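Local coordinates for glutamine aminotransferase class-II domain protein (Ruegeria pomeroyi, PDB 3MDN), which probably acts as a class-II glutamine amidotransferase of the Ntn-hydrolase superfamily, releasing ammonia from glutamine for transfer to an acceptor that is not known, at residues I14-V19 and R73-H78; V48-A53 and V79-F84. One frame throughout, in Å; residues are numbered along the deposited sequence.

Contact 1. Residues I14-V19 and R73-H78; sequences IFLEDV and RAVAHH
Glu17 takes hold of the end of helix 70-78 at two points. Its backbone N gives a hydrogen bond of 2.9 Å to Ala76 O, while its carboxylate accepts from His77. The ring ND1 of His77 donates to Glu17 OE2 at 2.8 Å, with the acceptor near the ring plane but the donor well above the carboxylate plane; the second branch, to OE1, is weak. Carboxylate and imidazole are turned 63° against each other. Glu17 CG sits between its own N and carbonyl carbon (chi1 68°), and the extended chain then runs closely past Ala76 O, with Glu17 CB 3.3 Å from that oxygen, to the histidine. The buried, apolar side is made by Leu16, whose CB packs on Ala76 CB at 4.1 Å and whose CD1 reaches Val75 CG1. Against it stands a partly exposed, more polar rim of Phe15, Glu17 and His77, where Phe15 CD1 lies 3.4 Å from His77 O and the ring edge meets His78 O. Arg54 of the second subunit covers this rim, with a salt bridge to Glu17, a hydrogen bond to His77 O and a cation-pi contact on Phe15. An alanine in place of Glu17 would probably leave His77 ND1 and that arginine without their carboxylate partner. This is a helix C-terminal end docked on the turn after a strand, joined by a His-carboxylate hydrogen bond at a subunit interface.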
ATOM      1  N   ILE D  14     -27.426   2.522  -6.910  1.00 27.22           N
ATOM      2  CA  ILE D  14     -26.778   3.829  -6.727  1.00 26.98           C
ATOM      3  C   ILE D  14     -25.216   3.707  -6.794  1.00 27.29           C
ATOM      4  O   ILE D  14     -24.668   2.617  -6.657  1.00 26.26           O
ATOM      5  CB  ILE D  14     -27.204   4.459  -5.382  1.00 28.16           C
ATOM      6  CG1 ILE D  14     -26.834   3.524  -4.218  1.00 29.06           C
ATOM      7  CG2 ILE D  14     -28.757   4.737  -5.341  1.00 26.78           C
ATOM      8  CD1 ILE D  14     -27.103   4.104  -2.840  1.00 28.31           C
ATOM      9  N   PHE D  15     -24.515   4.816  -7.022  1.00 26.61           N
ATOM     10  CA  PHE D  15     -23.080   4.828  -6.900  1.00 27.63           C
ATOM     11  C   PHE D  15     -22.667   4.527  -5.464  1.00 28.30           C
ATOM     12  O   PHE D  15     -23.256   5.051  -4.504  1.00 28.87           O
ATOM     13  CB  PHE D  15     -22.506   6.178  -7.343  1.00 27.99           C
ATOM     14  CG  PHE D  15     -22.746   6.506  -8.798  1.00 27.97           C
ATOM     15  CD1 PHE D  15     -21.943   5.950  -9.795  1.00 27.50           C
ATOM     16  CD2 PHE D  15     -23.771   7.385  -9.169  1.00 27.64           C
ATOM     17  CE1 PHE D  15     -22.160   6.258 -11.152  1.00 27.63           C
ATOM     18  CE2 PHE D  15     -24.004   7.694 -10.505  1.00 27.21           C
ATOM     19  CZ  PHE D  15     -23.182   7.131 -11.509  1.00 28.05           C
ATOM     20  N   LEU D  16     -21.653   3.685  -5.298  1.00 28.18           N
ATOM     21  CA  LEU D  16     -21.288   3.247  -3.953  1.00 28.62           C
ATOM     22  C   LEU D  16     -21.087   4.464  -3.037  1.00 29.43           C
ATOM     23  O   LEU D  16     -21.550   4.475  -1.899  1.00 28.67           O
ATOM     24  CB  LEU D  16     -20.054   2.343  -3.962  1.00 26.90           C
ATOM     25  CG  LEU D  16     -20.026   1.165  -4.951  1.00 27.26           C
ATOM     26  CD1 LEU D  16     -18.769   0.312  -4.737  1.00 23.90           C
ATOM     27  CD2 LEU D  16     -21.268   0.275  -4.896  1.00 26.55           C
ATOM     28  N   GLU D  17     -20.429   5.493  -3.565  1.00 30.41           N
ATOM     29  CA  GLU D  17     -20.178   6.707  -2.800  1.00 32.27           C
ATOM     30  C   GLU D  17     -21.441   7.356  -2.202  1.00 33.43           C
ATOM     31  O   GLU D  17     -21.342   8.001  -1.174  1.00 33.35           O
ATOM     32  CB  GLU D  17     -19.407   7.733  -3.639  1.00 32.11           C
ATOM     33  CG  GLU D  17     -20.183   8.326  -4.802  1.00 32.77           C
ATOM     34  CD  GLU D  17     -19.402   9.407  -5.544  1.00 34.98           C
ATOM     35  OE1 GLU D  17     -18.240   9.666  -5.163  1.00 37.18           O
ATOM     36  OE2 GLU D  17     -19.924   9.979  -6.528  1.00 34.88           O
ATOM     37  N   ASP D  18     -22.600   7.187  -2.843  1.00 35.02           N
ATOM     38  CA  ASP D  18     -23.836   7.880  -2.437  1.00 37.41           C
ATOM     39  C   ASP D  18     -24.359   7.372  -1.093  1.00 38.32           C
ATOM     40  O   ASP D  18     -25.256   7.968  -0.490  1.00 38.20           O
ATOM     41  CB  ASP D  18     -24.905   7.782  -3.529  1.00 37.51           C
ATOM     42  CG  ASP D  18     -24.504   8.530  -4.804  1.00 40.59           C
ATOM     43  OD1 ASP D  18     -23.521   9.308  -4.729  1.00 40.67           O
ATOM     44  OD2 ASP D  18     -25.154   8.343  -5.874  1.00 42.37           O
ATOM     45  N   VAL D  19     -23.775   6.262  -0.644  1.00 39.83           N
ATOM     46  CA  VAL D  19     -23.892   5.779   0.723  1.00 41.24           C
ATOM     47  C   VAL D  19     -22.573   5.967   1.487  1.00 42.91           C
ATOM     48  O   VAL D  19     -22.563   6.455   2.625  1.00 44.01           O
ATOM     49  CB  VAL D  19     -24.227   4.297   0.724  1.00 41.05           C
ATOM     50  CG1 VAL D  19     -23.454   3.570   1.836  1.00 40.00           C
ATOM     51  CG2 VAL D  19     -25.721   4.105   0.808  1.00 40.58           C
ATOM     52  N   ARG D  73     -11.655   5.543  -4.014  1.00 31.37           N
ATOM     53  CA  ARG D  73     -12.428   6.725  -4.369  1.00 31.58           C
ATOM     54  C   ARG D  73     -12.947   6.689  -5.823  1.00 30.85           C
ATOM     55  O   ARG D  73     -14.078   7.119  -6.101  1.00 30.48           O
ATOM     56  CB  ARG D  73     -11.596   7.987  -4.128  1.00 32.16           C
ATOM     57  CG  ARG D  73     -12.432   9.259  -4.086  1.00 35.23           C
ATOM     58  CD  ARG D  73     -11.701  10.400  -3.379  1.00 41.01           C
ATOM     59  NE  ARG D  73     -12.517  11.618  -3.331  1.00 44.55           N
ATOM     60  CZ  ARG D  73     -13.546  11.804  -2.501  1.00 45.80           C
ATOM     61  NH1 ARG D  73     -13.903  10.857  -1.645  1.00 44.99           N
ATOM     62  NH2 ARG D  73     -14.227  12.942  -2.531  1.00 46.68           N
ATOM     63  N   ALA D  74     -12.124   6.188  -6.747  1.00 29.19           N
ATOM     64  CA  ALA D  74     -12.551   6.050  -8.143  1.00 27.98           C
ATOM     65  C   ALA D  74     -13.641   4.979  -8.319  1.00 27.49           C
ATOM     66  O   ALA D  74     -14.607   5.201  -9.038  1.00 26.73           O
ATOM     67  CB  ALA D  74     -11.354   5.758  -9.067  1.00 27.83           C
ATOM     68  N   VAL D  75     -13.467   3.823  -7.686  1.00 26.77           N
ATOM     69  CA  VAL D  75     -14.465   2.760  -7.738  1.00 27.51           C
ATOM     70  C   VAL D  75     -15.817   3.218  -7.150  1.00 27.77           C
ATOM     71  O   VAL D  75     -16.887   3.066  -7.769  1.00 27.36           O
ATOM     72  CB  VAL D  75     -13.987   1.498  -6.971  1.00 26.57           C
ATOM     73  CG1 VAL D  75     -15.154   0.531  -6.719  1.00 29.64           C
ATOM     74  CG2 VAL D  75     -12.868   0.814  -7.706  1.00 29.00           C
ATOM     75  N   ALA D  76     -15.759   3.782  -5.946  1.00 27.83           N
ATOM     76  CA  ALA D  76     -16.974   4.235  -5.274  1.00 27.55           C
ATOM     77  C   ALA D  76     -17.644   5.349  -6.074  1.00 26.67           C
ATOM     78  O   ALA D  76     -18.855   5.478  -6.043  1.00 27.03           O
ATOM     79  CB  ALA D  76     -16.676   4.673  -3.838  1.00 27.89           C
ATOM     80  N   HIS D  77     -16.869   6.116  -6.830  1.00 25.88           N
ATOM     81  CA  HIS D  77     -17.425   7.192  -7.671  1.00 25.33           C
ATOM     82  C   HIS D  77     -18.028   6.661  -8.976  1.00 24.92           C
ATOM     83  O   HIS D  77     -18.820   7.338  -9.610  1.00 25.18           O
ATOM     84  CB  HIS D  77     -16.325   8.237  -7.984  1.00 25.67           C
ATOM     85  CG  HIS D  77     -16.786   9.422  -8.788  1.00 24.09           C
ATOM     86  ND1 HIS D  77     -17.778  10.275  -8.364  1.00 25.01           N
ATOM     87  CD2 HIS D  77     -16.321   9.946  -9.950  1.00 23.94           C
ATOM     88  CE1 HIS D  77     -17.946  11.239  -9.250  1.00 22.69           C
ATOM     89  NE2 HIS D  77     -17.070  11.061 -10.221  1.00 22.90           N
ATOM     90  N   HIS D  78     -17.655   5.449  -9.385  1.00 24.53           N
ATOM     91  CA  HIS D  78     -17.937   5.019 -10.768  1.00 23.62           C
ATOM     92  C   HIS D  78     -18.809   3.791 -10.883  1.00 23.70           C
ATOM     93  O   HIS D  78     -19.500   3.638 -11.874  1.00 24.19           O
ATOM     94  CB  HIS D  78     -16.647   4.821 -11.589  1.00 21.41           C
ATOM     95  CG  HIS D  78     -16.143   6.086 -12.201  1.00 20.00           C
ATOM     96  ND1 HIS D  78     -15.144   6.853 -11.629  1.00 17.19           N
ATOM     97  CD2 HIS D  78     -16.535   6.748 -13.312  1.00 16.31           C
ATOM     98  CE1 HIS D  78     -14.953   7.932 -12.361  1.00 13.98           C
ATOM     99  NE2 HIS D  78     -15.777   7.887 -13.393  1.00 16.80           N
TER

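Contact 2. Residues V48-A53 and V79-F84; sequences VAWYDA and VRSGLF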
ATOM      1  N   VAL D  48     -15.407  -2.652   0.703  1.00 30.53           N
ATOM      2  CA  VAL D  48     -16.738  -2.677   0.127  1.00 29.77           C
ATOM      3  C   VAL D  48     -16.916  -4.029  -0.554  1.00 28.52           C
ATOM      4  O   VAL D  48     -15.986  -4.555  -1.172  1.00 26.75           O
ATOM      5  CB  VAL D  48     -17.006  -1.487  -0.861  1.00 30.03           C
ATOM      6  CG1 VAL D  48     -16.090  -1.547  -2.061  1.00 31.68           C
ATOM      7  CG2 VAL D  48     -18.451  -1.500  -1.314  1.00 32.34           C
ATOM      8  N   ALA D  49     -18.102  -4.606  -0.373  1.00 26.57           N
ATOM      9  CA  ALA D  49     -18.542  -5.774  -1.111  1.00 26.47           C
ATOM     10  C   ALA D  49     -19.778  -5.385  -1.919  1.00 25.38           C
ATOM     11  O   ALA D  49     -20.698  -4.820  -1.356  1.00 24.99           O
ATOM     12  CB  ALA D  49     -18.868  -6.945  -0.132  1.00 25.51           C
ATOM     13  N   TRP D  50     -19.809  -5.650  -3.228  1.00 24.92           N
ATOM     14  CA  TRP D  50     -20.980  -5.209  -4.011  1.00 25.09           C
ATOM     15  C   TRP D  50     -21.383  -6.246  -5.051  1.00 25.80           C
ATOM     16  O   TRP D  50     -20.538  -6.978  -5.564  1.00 25.39           O
ATOM     17  CB  TRP D  50     -20.731  -3.831  -4.680  1.00 24.67           C
ATOM     18  CG  TRP D  50     -19.913  -3.909  -5.974  1.00 22.86           C
ATOM     19  CD1 TRP D  50     -20.397  -3.969  -7.247  1.00 20.49           C
ATOM     20  CD2 TRP D  50     -18.491  -3.955  -6.080  1.00 22.89           C
ATOM     21  NE1 TRP D  50     -19.359  -4.065  -8.149  1.00 24.27           N
ATOM     22  CE2 TRP D  50     -18.174  -4.050  -7.460  1.00 24.85           C
ATOM     23  CE3 TRP D  50     -17.447  -3.945  -5.150  1.00 24.35           C
ATOM     24  CZ2 TRP D  50     -16.854  -4.103  -7.928  1.00 23.64           C
ATOM     25  CZ3 TRP D  50     -16.113  -4.006  -5.624  1.00 22.85           C
ATOM     26  CH2 TRP D  50     -15.841  -4.087  -6.989  1.00 24.36           C
ATOM     27  N   TYR D  51     -22.669  -6.288  -5.374  1.00 25.79           N
ATOM     28  CA  TYR D  51     -23.177  -7.175  -6.410  1.00 27.15           C
ATOM     29  C   TYR D  51     -23.551  -6.340  -7.619  1.00 28.30           C
ATOM     30  O   TYR D  51     -24.181  -5.278  -7.512  1.00 28.36           O
ATOM     31  CB  TYR D  51     -24.446  -7.952  -5.942  1.00 26.65           C
ATOM     32  CG  TYR D  51     -24.179  -8.874  -4.779  1.00 25.51           C
ATOM     33  CD1 TYR D  51     -24.321  -8.422  -3.469  1.00 23.02           C
ATOM     34  CD2 TYR D  51     -23.780 -10.196  -4.989  1.00 24.57           C
ATOM     35  CE1 TYR D  51     -24.053  -9.263  -2.390  1.00 24.12           C
ATOM     36  CE2 TYR D  51     -23.531 -11.045  -3.923  1.00 23.26           C
ATOM     37  CZ  TYR D  51     -23.671 -10.572  -2.628  1.00 22.57           C
ATOM     38  OH  TYR D  51     -23.394 -11.384  -1.564  1.00 21.95           O
ATOM     39  N   ASP D  52     -23.255  -6.873  -8.775  1.00 29.01           N
ATOM     40  CA  ASP D  52     -23.517  -6.174  -9.998  1.00 31.00           C
ATOM     41  C   ASP D  52     -23.859  -7.258 -10.992  1.00 31.71           C
ATOM     42  O   ASP D  52     -24.996  -7.719 -11.038  1.00 31.16           O
ATOM     43  CB  ASP D  52     -22.246  -5.421 -10.440  1.00 31.33           C
ATOM     44  CG  ASP D  52     -22.493  -4.471 -11.626  1.00 33.88           C
ATOM     45  OD1 ASP D  52     -23.659  -4.353 -12.083  1.00 37.33           O
ATOM     46  OD2 ASP D  52     -21.524  -3.839 -12.101  1.00 33.17           O
ATOM     47  N   ALA D  53     -22.844  -7.737 -11.709  1.00 31.73           N
ATOM     48  CA  ALA D  53     -23.080  -8.628 -12.831  1.00 33.37           C
ATOM     49  C   ALA D  53     -22.992 -10.108 -12.474  1.00 33.49           C
ATOM     50  O   ALA D  53     -23.419 -10.965 -13.243  1.00 34.45           O
ATOM     51  CB  ALA D  53     -22.065  -8.317 -14.006  1.00 32.73           C
ATOM     52  N   VAL D  79     -18.729   2.912  -9.892  1.00 23.97           N
ATOM     53  CA  VAL D  79     -19.522   1.688  -9.841  1.00 24.30           C
ATOM     54  C   VAL D  79     -20.896   1.897  -9.167  1.00 25.20           C
ATOM     55  O   VAL D  79     -21.000   2.476  -8.072  1.00 24.57           O
ATOM     56  CB  VAL D  79     -18.759   0.585  -9.056  1.00 24.85           C
ATOM     57  CG1 VAL D  79     -19.592  -0.691  -8.943  1.00 25.34           C
ATOM     58  CG2 VAL D  79     -17.390   0.304  -9.694  1.00 22.49           C
ATOM     59  N   ARG D  80     -21.940   1.396  -9.825  1.00 25.76           N
ATOM     60  CA  ARG D  80     -23.298   1.387  -9.298  1.00 26.69           C
ATOM     61  C   ARG D  80     -23.724  -0.007  -8.859  1.00 25.82           C
ATOM     62  O   ARG D  80     -23.414  -0.992  -9.519  1.00 25.52           O
ATOM     63  CB  ARG D  80     -24.255   1.863 -10.370  1.00 27.66           C
ATOM     64  CG  ARG D  80     -24.584   3.328 -10.271  1.00 32.45           C
ATOM     65  CD  ARG D  80     -25.329   3.761 -11.512  1.00 37.97           C
ATOM     66  NE  ARG D  80     -24.727   3.136 -12.697  1.00 41.21           N
ATOM     67  CZ  ARG D  80     -24.987   3.513 -13.946  1.00 41.96           C
ATOM     68  NH1 ARG D  80     -25.810   4.534 -14.171  1.00 41.47           N
ATOM     69  NH2 ARG D  80     -24.424   2.879 -14.961  1.00 43.11           N
ATOM     70  N   SER D  81     -24.424  -0.095  -7.730  1.00 25.26           N
ATOM     71  CA  SER D  81     -24.926  -1.383  -7.258  1.00 24.46           C
ATOM     72  C   SER D  81     -26.241  -1.212  -6.495  1.00 24.14           C
ATOM     73  O   SER D  81     -26.490  -0.184  -5.869  1.00 23.92           O
ATOM     74  CB  SER D  81     -23.872  -2.109  -6.402  1.00 24.54           C
ATOM     75  OG  SER D  81     -24.378  -3.335  -5.886  1.00 23.36           O
ATOM     76  N   GLY D  82     -27.086  -2.229  -6.590  1.00 23.77           N
ATOM     77  CA  GLY D  82     -28.355  -2.256  -5.917  1.00 23.55           C
ATOM     78  C   GLY D  82     -28.254  -3.074  -4.644  1.00 24.06           C
ATOM     79  O   GLY D  82     -29.234  -3.182  -3.902  1.00 22.77           O
ATOM     80  N   LEU D  83     -27.064  -3.626  -4.367  1.00 23.52           N
ATOM     81  CA  LEU D  83     -26.875  -4.384  -3.132  1.00 24.28           C
ATOM     82  C   LEU D  83     -25.421  -4.389  -2.763  1.00 24.58           C
ATOM     83  O   LEU D  83     -24.598  -5.028  -3.446  1.00 24.28           O
ATOM     84  CB  LEU D  83     -27.381  -5.837  -3.267  1.00 24.18           C
ATOM     85  CG  LEU D  83     -27.995  -6.442  -1.983  1.00 26.03           C
ATOM     86  CD1 LEU D  83     -28.583  -7.844  -2.256  1.00 26.29           C
ATOM     87  CD2 LEU D  83     -27.037  -6.499  -0.772  1.00 24.34           C
ATOM     88  N   PHE D  84     -25.076  -3.668  -1.701  1.00 24.16           N
ATOM     89  CA  PHE D  84     -23.687  -3.659  -1.284  1.00 25.40           C
ATOM     90  C   PHE D  84     -23.495  -3.427   0.222  1.00 26.42           C
ATOM     91  O   PHE D  84     -24.417  -2.996   0.897  1.00 25.48           O
ATOM     92  CB  PHE D  84     -22.863  -2.669  -2.116  1.00 24.08           C
ATOM     93  CG  PHE D  84     -23.305  -1.223  -1.994  1.00 23.49           C
ATOM     94  CD1 PHE D  84     -22.684  -0.376  -1.103  1.00 21.32           C
ATOM     95  CD2 PHE D  84     -24.306  -0.713  -2.815  1.00 19.48           C
ATOM     96  CE1 PHE D  84     -23.068   0.952  -1.017  1.00 24.11           C
ATOM     97  CE2 PHE D  84     -24.689   0.607  -2.750  1.00 18.81           C
ATOM     98  CZ  PHE D  84     -24.080   1.447  -1.854  1.00 22.19           C
TER
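Strand 47-51 runs antiparallel to the chain around Phe84, with Trp50 and Phe84 as a non-hydrogen-bonded pair whose CA atoms are 4.1 Å apart, and Tyr51 N donates to Leu83 O at 3.0 Å. Before that pair the chain turns a corner at Gly82 and Leu83, and Ser81 ties the corner down. Its hydroxyl gives a short hydrogen bond, 2.5 Å from Ser81 OG to Tyr51 O, and accepts from Leu83 N at 3.1 Å, so one oxygen holds both the neighbouring strand and its own turn. With chi1 at 177°, the Ser81 hydroxyl swings opposite its own nitrogen, which brings it within reach of Tyr51 O and Leu83 N.

On the face carrying Trp50 and Phe84, the two CB atoms of these residues meet at 3.5 Å. The indole swings off toward Val79, and the two side chains cross at about a right angle: Val79 CG1 lies over one face of the five-membered ring in a CH-pi contact, 3.9 Å from its centroid and offset toward the rim near NE1. The ring of Phe84 leads away from the strand, although Val48 CG2 still comes within 4.4 Å of Phe84 CD1.

Tyr51 and Leu83 occupy the other face, side by side and pointing the same way, with Tyr51 CD1 4.0 Å from Leu83 CB. The edge of the phenol ring faces Leu83 O, and the hydroxyl continues to a hydrogen bond with Arg108 O. Beyond Val79, the valine at the same position of the second subunit packs against it. Strands 47-51 and 84-87 are neighbours in the seven-stranded antiparallel sheet, and the ST turn is the corner leading into it from strand 80-81, consistent with an Ntn-hydrolase-type class-II amidotransferase domain.

How the contacts relate
Of the parts involved, strand 13-15 and the turn after it come first from the N terminus, then strand 47-51, then helix 70-78 and, directly after it, residues 79-84. Contact 1 closes the long loop from 14-19 to the helix; contact 2 closes the shorter one from 48-53 to 79-84. Because their segments alternate, the two loops cross. They also touch, since Ile14 O and Leu16 N probably hydrogen-bond to Ser81 N and Val79 O, which makes strands 13-15 and 80-81 a small antiparallel sheet. Together the contacts fasten the helix and this two-stranded sheet to the strands 47-51 and 84-87 of the larger sheet, and both reach the second subunit.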